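Local coordinates for protein cystalysin (Treponema denticola, PDB 1C7N) that belongs to the class I and II aminotransferase family of pyridoxal-5'-phosphate proteins and contains bound pyridoxal-5'-phosphate, at residues K263-D266 with M271-T274; Q303-D308 with S377-S382. One frame throughout, in Å; residues are numbered along the deposited sequence.

Contact 1 (K263-D266 with M271-T274)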
loop_
_atom_site.group_PDB
_atom_site.type_symbol
_atom_site.label_atom_id
_atom_site.label_comp_id
_atom_site.label_asym_id
_atom_site.label_seq_id
_atom_site.Cartn_x
_atom_site.Cartn_y
_atom_site.Cartn_z
ATOM N N LYS A 263 -4.563 8.639 12.338
ATOM C CA LYS A 263 -3.268 9.158 12.775
ATOM C C LYS A 263 -2.277 8.002 12.809
ATOM O O LYS A 263 -1.164 8.106 12.290
ATOM C CB LYS A 263 -3.371 9.773 14.177
ATOM C CG LYS A 263 -3.821 8.783 15.245
ATOM C CD LYS A 263 -3.792 9.343 16.665
ATOM C CE LYS A 263 -2.387 9.320 17.252
ATOM N NZ LYS A 263 -2.390 9.628 18.716
ATOM N N SER A 264 -2.690 6.897 13.421
ATOM C CA SER A 264 -1.831 5.727 13.528
ATOM C C SER A 264 -1.447 5.198 12.151
ATOM O O SER A 264 -0.287 4.876 11.905
ATOM C CB SER A 264 -2.525 4.626 14.326
ATOM O OG SER A 264 -1.659 3.516 14.473
ATOM N N ARG A 265 -2.422 5.106 11.255
ATOM C CA ARG A 265 -2.146 4.637 9.906
ATOM C C ARG A 265 -1.135 5.561 9.227
ATOM O O ARG A 265 -0.232 5.102 8.527
ATOM C CB ARG A 265 -3.435 4.584 9.078
ATOM C CG ARG A 265 -3.194 4.517 7.580
ATOM C CD ARG A 265 -3.418 5.879 6.946
ATOM N NE ARG A 265 -4.695 5.902 6.256
ATOM C CZ ARG A 265 -5.268 6.984 5.742
ATOM N NH1 ARG A 265 -4.691 8.175 5.837
ATOM N NH2 ARG A 265 -6.424 6.866 5.112
ATOM N N ASP A 266 -1.275 6.863 9.455
ATOM C CA ASP A 266 -0.375 7.831 8.837
ATOM C C ASP A 266 1.062 7.770 9.352
ATOM O O ASP A 266 1.962 8.351 8.742
ATOM C CB ASP A 266 -0.933 9.250 8.988
ATOM C CG ASP A 266 -2.230 9.450 8.219
ATOM O OD1 ASP A 266 -2.382 8.841 7.138
ATOM O OD2 ASP A 266 -3.093 10.222 8.684
ATOM N N MET A 271 -1.322 7.034 3.897
ATOM C CA MET A 271 -2.507 6.988 3.046
ATOM C C MET A 271 -2.211 6.285 1.719
ATOM O O MET A 271 -1.153 6.490 1.129
ATOM C CB MET A 271 -2.975 8.420 2.774
ATOM C CG MET A 271 -4.214 8.548 1.906
ATOM S SD MET A 271 -4.426 10.256 1.319
ATOM C CE MET A 271 -4.774 9.977 -0.419
ATOM N N PRO A 272 -3.141 5.438 1.237
ATOM C CA PRO A 272 -2.943 4.728 -0.034
ATOM C C PRO A 272 -3.090 5.707 -1.200
ATOM O O PRO A 272 -4.104 6.400 -1.305
ATOM C CB PRO A 272 -4.068 3.689 -0.042
ATOM C CG PRO A 272 -4.448 3.546 1.408
ATOM C CD PRO A 272 -4.348 4.949 1.924
ATOM N N PHE A 273 -2.087 5.766 -2.070
ATOM C CA PHE A 273 -2.136 6.665 -3.223
ATOM C C PHE A 273 -2.345 5.875 -4.516
ATOM O O PHE A 273 -2.235 6.426 -5.611
ATOM C CB PHE A 273 -0.826 7.460 -3.339
ATOM C CG PHE A 273 -0.500 8.288 -2.126
ATOM C CD1 PHE A 273 0.736 8.158 -1.497
ATOM C CD2 PHE A 273 -1.419 9.199 -1.617
ATOM C CE1 PHE A 273 1.051 8.918 -0.380
ATOM C CE2 PHE A 273 -1.114 9.968 -0.498
ATOM C CZ PHE A 273 0.126 9.826 0.123
ATOM N N THR A 274 -2.655 4.590 -4.380
ATOM C CA THR A 274 -2.851 3.704 -5.524
ATOM C C THR A 274 -4.114 3.976 -6.330
ATOM O O THR A 274 -5.190 3.462 -6.012
ATOM C CB THR A 274 -2.866 2.238 -5.076
ATOM O OG1 THR A 274 -3.423 1.427 -6.117
ATOM C CG2 THR A 274 -3.681 2.079 -3.808
#

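Contact 2 (Q303-D308 with S377-S382)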
loop_
_atom_site.group_PDB
_atom_site.type_symbol
_atom_site.label_atom_id
_atom_site.label_comp_id
_atom_site.label_asym_id
_atom_site.label_seq_id
_atom_site.Cartn_x
_atom_site.Cartn_y
_atom_site.Cartn_z
ATOM N N GLN A 303 -18.902 -26.736 -3.495
ATOM C CA GLN A 303 -18.976 -27.248 -2.128
ATOM C C GLN A 303 -19.829 -28.522 -2.127
ATOM O O GLN A 303 -19.620 -29.421 -1.312
ATOM C CB GLN A 303 -19.588 -26.211 -1.171
ATOM C CG GLN A 303 -21.031 -25.852 -1.490
ATOM C CD GLN A 303 -21.720 -25.101 -0.367
ATOM O OE1 GLN A 303 -21.211 -25.018 0.759
ATOM N NE2 GLN A 303 -22.899 -24.560 -0.661
ATOM N N ARG A 304 -20.792 -28.598 -3.041
ATOM C CA ARG A 304 -21.641 -29.782 -3.121
ATOM C C ARG A 304 -20.860 -30.918 -3.787
ATOM O O ARG A 304 -21.025 -32.084 -3.436
ATOM C CB ARG A 304 -22.940 -29.450 -3.872
ATOM C CG ARG A 304 -23.837 -28.495 -3.073
ATOM C CD ARG A 304 -24.986 -27.909 -3.886
ATOM N NE ARG A 304 -25.765 -26.942 -3.103
ATOM C CZ ARG A 304 -26.581 -27.264 -2.098
ATOM N NH1 ARG A 304 -26.740 -28.536 -1.742
ATOM N NH2 ARG A 304 -27.237 -26.315 -1.442
ATOM N N ILE A 305 -19.979 -30.577 -4.722
ATOM C CA ILE A 305 -19.159 -31.594 -5.383
ATOM C C ILE A 305 -18.254 -32.254 -4.334
ATOM O O ILE A 305 -18.100 -33.480 -4.308
ATOM C CB ILE A 305 -18.275 -30.970 -6.497
ATOM C CG1 ILE A 305 -19.158 -30.508 -7.660
ATOM C CG2 ILE A 305 -17.232 -31.990 -6.991
ATOM C CD1 ILE A 305 -18.385 -29.865 -8.799
ATOM N N VAL A 306 -17.672 -31.432 -3.464
ATOM C CA VAL A 306 -16.781 -31.917 -2.414
ATOM C C VAL A 306 -17.560 -32.792 -1.428
ATOM O O VAL A 306 -17.163 -33.918 -1.135
ATOM C CB VAL A 306 -16.124 -30.731 -1.648
ATOM C CG1 VAL A 306 -15.233 -31.245 -0.526
ATOM C CG2 VAL A 306 -15.301 -29.878 -2.617
ATOM N N LYS A 307 -18.666 -32.264 -0.920
ATOM C CA LYS A 307 -19.503 -32.996 0.023
ATOM C C LYS A 307 -19.877 -34.355 -0.558
ATOM O O LYS A 307 -19.729 -35.388 0.102
ATOM C CB LYS A 307 -20.763 -32.182 0.329
ATOM C CG LYS A 307 -21.792 -32.881 1.214
ATOM C CD LYS A 307 -22.935 -31.927 1.538
ATOM C CE LYS A 307 -24.173 -32.652 2.044
ATOM N NZ LYS A 307 -23.903 -33.477 3.249
ATOM N N ASP A 308 -20.349 -34.354 -1.798
ATOM C CA ASP A 308 -20.744 -35.591 -2.460
ATOM C C ASP A 308 -19.585 -36.565 -2.635
ATOM O O ASP A 308 -19.747 -37.773 -2.452
ATOM C CB ASP A 308 -21.366 -35.281 -3.823
ATOM C CG ASP A 308 -21.716 -36.534 -4.597
ATOM O OD1 ASP A 308 -20.905 -36.958 -5.448
ATOM O OD2 ASP A 308 -22.800 -37.103 -4.340
ATOM N N SER A 377 -14.345 -28.521 -12.872
ATOM C CA SER A 377 -13.504 -29.575 -13.436
ATOM C C SER A 377 -12.186 -29.665 -12.682
ATOM O O SER A 377 -11.638 -30.757 -12.499
ATOM C CB SER A 377 -13.219 -29.300 -14.911
ATOM O OG SER A 377 -12.500 -28.089 -15.068
ATOM N N VAL A 378 -11.674 -28.516 -12.246
ATOM C CA VAL A 378 -10.411 -28.476 -11.514
ATOM C C VAL A 378 -10.583 -29.104 -10.143
ATOM O O VAL A 378 -9.706 -29.830 -9.677
ATOM C CB VAL A 378 -9.888 -27.029 -11.360
ATOM C CG1 VAL A 378 -8.714 -27.000 -10.398
ATOM C CG2 VAL A 378 -9.458 -26.487 -12.716
ATOM N N ILE A 379 -11.715 -28.825 -9.502
ATOM C CA ILE A 379 -12.002 -29.394 -8.189
ATOM C C ILE A 379 -12.098 -30.920 -8.325
ATOM O O ILE A 379 -11.608 -31.666 -7.473
ATOM C CB ILE A 379 -13.340 -28.848 -7.613
ATOM C CG1 ILE A 379 -13.265 -27.326 -7.438
ATOM C CG2 ILE A 379 -13.640 -29.508 -6.266
ATOM C CD1 ILE A 379 -12.212 -26.855 -6.457
ATOM N N GLN A 380 -12.723 -31.375 -9.408
ATOM C CA GLN A 380 -12.894 -32.805 -9.675
ATOM C C GLN A 380 -11.555 -33.501 -9.907
ATOM O O GLN A 380 -11.331 -34.613 -9.423
ATOM C CB GLN A 380 -13.801 -33.002 -10.893
ATOM C CG GLN A 380 -15.227 -32.535 -10.674
ATOM C CD GLN A 380 -16.083 -33.587 -9.994
ATOM O OE1 GLN A 380 -15.639 -34.259 -9.059
ATOM N NE2 GLN A 380 -17.320 -33.730 -10.456
ATOM N N GLU A 381 -10.670 -32.849 -10.657
ATOM C CA GLU A 381 -9.343 -33.406 -10.929
ATOM C C GLU A 381 -8.610 -33.629 -9.615
ATOM O O GLU A 381 -7.993 -34.675 -9.398
ATOM C CB GLU A 381 -8.516 -32.434 -11.778
ATOM C CG GLU A 381 -8.847 -32.413 -13.254
ATOM C CD GLU A 381 -8.164 -31.258 -13.972
ATOM O OE1 GLU A 381 -7.005 -30.945 -13.625
ATOM O OE2 GLU A 381 -8.782 -30.669 -14.886
ATOM N N SER A 382 -8.684 -32.628 -8.744
ATOM C CA SER A 382 -8.019 -32.672 -7.452
ATOM C C SER A 382 -8.571 -33.776 -6.556
ATOM O O SER A 382 -7.809 -34.508 -5.929
ATOM C CB SER A 382 -8.162 -31.320 -6.750
ATOM O OG SER A 382 -7.663 -30.268 -7.564
#

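Contact 1 (K263-D266 with M271-T274)
Arg265 and Met271 lie side by side here and point the same way. The flat guanidinium of Arg265 turns one face to Met271 and the start of Pro272. Met271 CA sits 3.6 Å above the guanidinium plane, displaced from the centre of the group. Pro272 CD lies over the same face, 4.1 Å above the plane and also off-centre. The closest approach is from Arg265 NH1 to Met271 CB, at 3.5 Å. The arginine chain bends at chi2 (-102°) and again at chi3, which carries the guanidinium round against the Met271 backbone. Met271 places CG anti to its own N (chi1 -180°), and the chain runs on past the guanidinium; the touching is done mainly by CA and CB. At the edge of the guanidinium, in its plane, stands Asp266. Arg265 NH1 donates to Asp266 OD1 over 2.7 Å, nearly straight at 166°, and reaches this oxygen on its syn side. This salt bridge, between neighbours on the helix, helps fix the rotation of the guanidinium. Asp266 OD1 itself comes no nearer to Met271 N than 3.9 Å, and no hydrogen bond crosses the contact. In the fold, this is the loop joining helix 255-267 to helix 275-287 in the large domain of a fold-type I pyridoxal-phosphate enzyme. Arg265 NH2 also bonds the carbonyl oxygen of Asn94, on strand 92-95 at the edge of the main sheet. Met271 packs on Leu17 of the second subunit. Further along, Met271 O stands 3.5 Å above the centre of the Phe273 ring, and that ring meets Tyr64 edge-to-face. Thr274 is the N-cap of helix 275-287, with its OG1 bonded to Gly277 N.

Contact 2 (Q303-D308 with S377-S382)
Ile305 sets CG1 anti to its carbonyl carbon (chi1 -69°), and this leaves CG2 as the branch that meets segment 377-382. Gln380 starts the same way, then bends sharply at chi2 (-84°), and the bend brings its amide back over that methyl. The two side chains cross at about a right angle. Ile305 CG2 lies over a face of the amide, nearest Gln380 OE1 at 3.5 Å, with CD and NE2 of Gln380 only slightly farther. Deeper in, Val306 and Ile379 also cross at about a right angle. Their CG2 methyls meet at 4.0 Å. Ile379 CG2 also approaches Ile305 CG2, more loosely at 4.4 Å, so one methyl of Ile379 serves both residues of the other helix. The backbones are nearest at Ile305 with Gln380 and at Val306 with Ile379. The short helical segments run nearly parallel, at a crossing angle of -21°, with axes 10.2 Å apart at closest approach. This pairs helix 289-313 with helix 376-393 near the C-terminus, consistent with the small domain of the fold-type I aminotransferase family. Val306 further packs on Gln328 and Ile330 of strand 327-331, which places the inner side of the interface against the small antiparallel sheet. Ile305 continues the interface along helix 376-393, onto Ser376 and Leu383. Within its own helix, Ser382 OG donates to Val378 O over 3.0 Å. The same oxygen accepts from Ser382 N, on the opposite face of its carbonyl plane. No hydrogen bond or salt bridge links the two segments, so they associate by van der Waals contact: methyl against methyl inside, and methyl against an amide face on the solvent side, where Gln380 is exposed.

In the fold
Contact 1 and contact 2 lie on opposite sides of the chain's centre; their centres lie about 22 Å and about 21 Å from it. The two centres are 41 Å apart, and their nearest atoms about 29 Å, so they do not touch. They follow one another along the chain, contact 1 closing before contact 2 opens. Contact 1 lies closer to the ligand: the side chain of Met271 is about 10 Å from a bound pyridoxal-5'-phosphate. It also borders the second subunit. No other protein chain touches the segments of contact 2, which joins helices distant in sequence, whereas contact 1 is local, with its segments only a few residues apart.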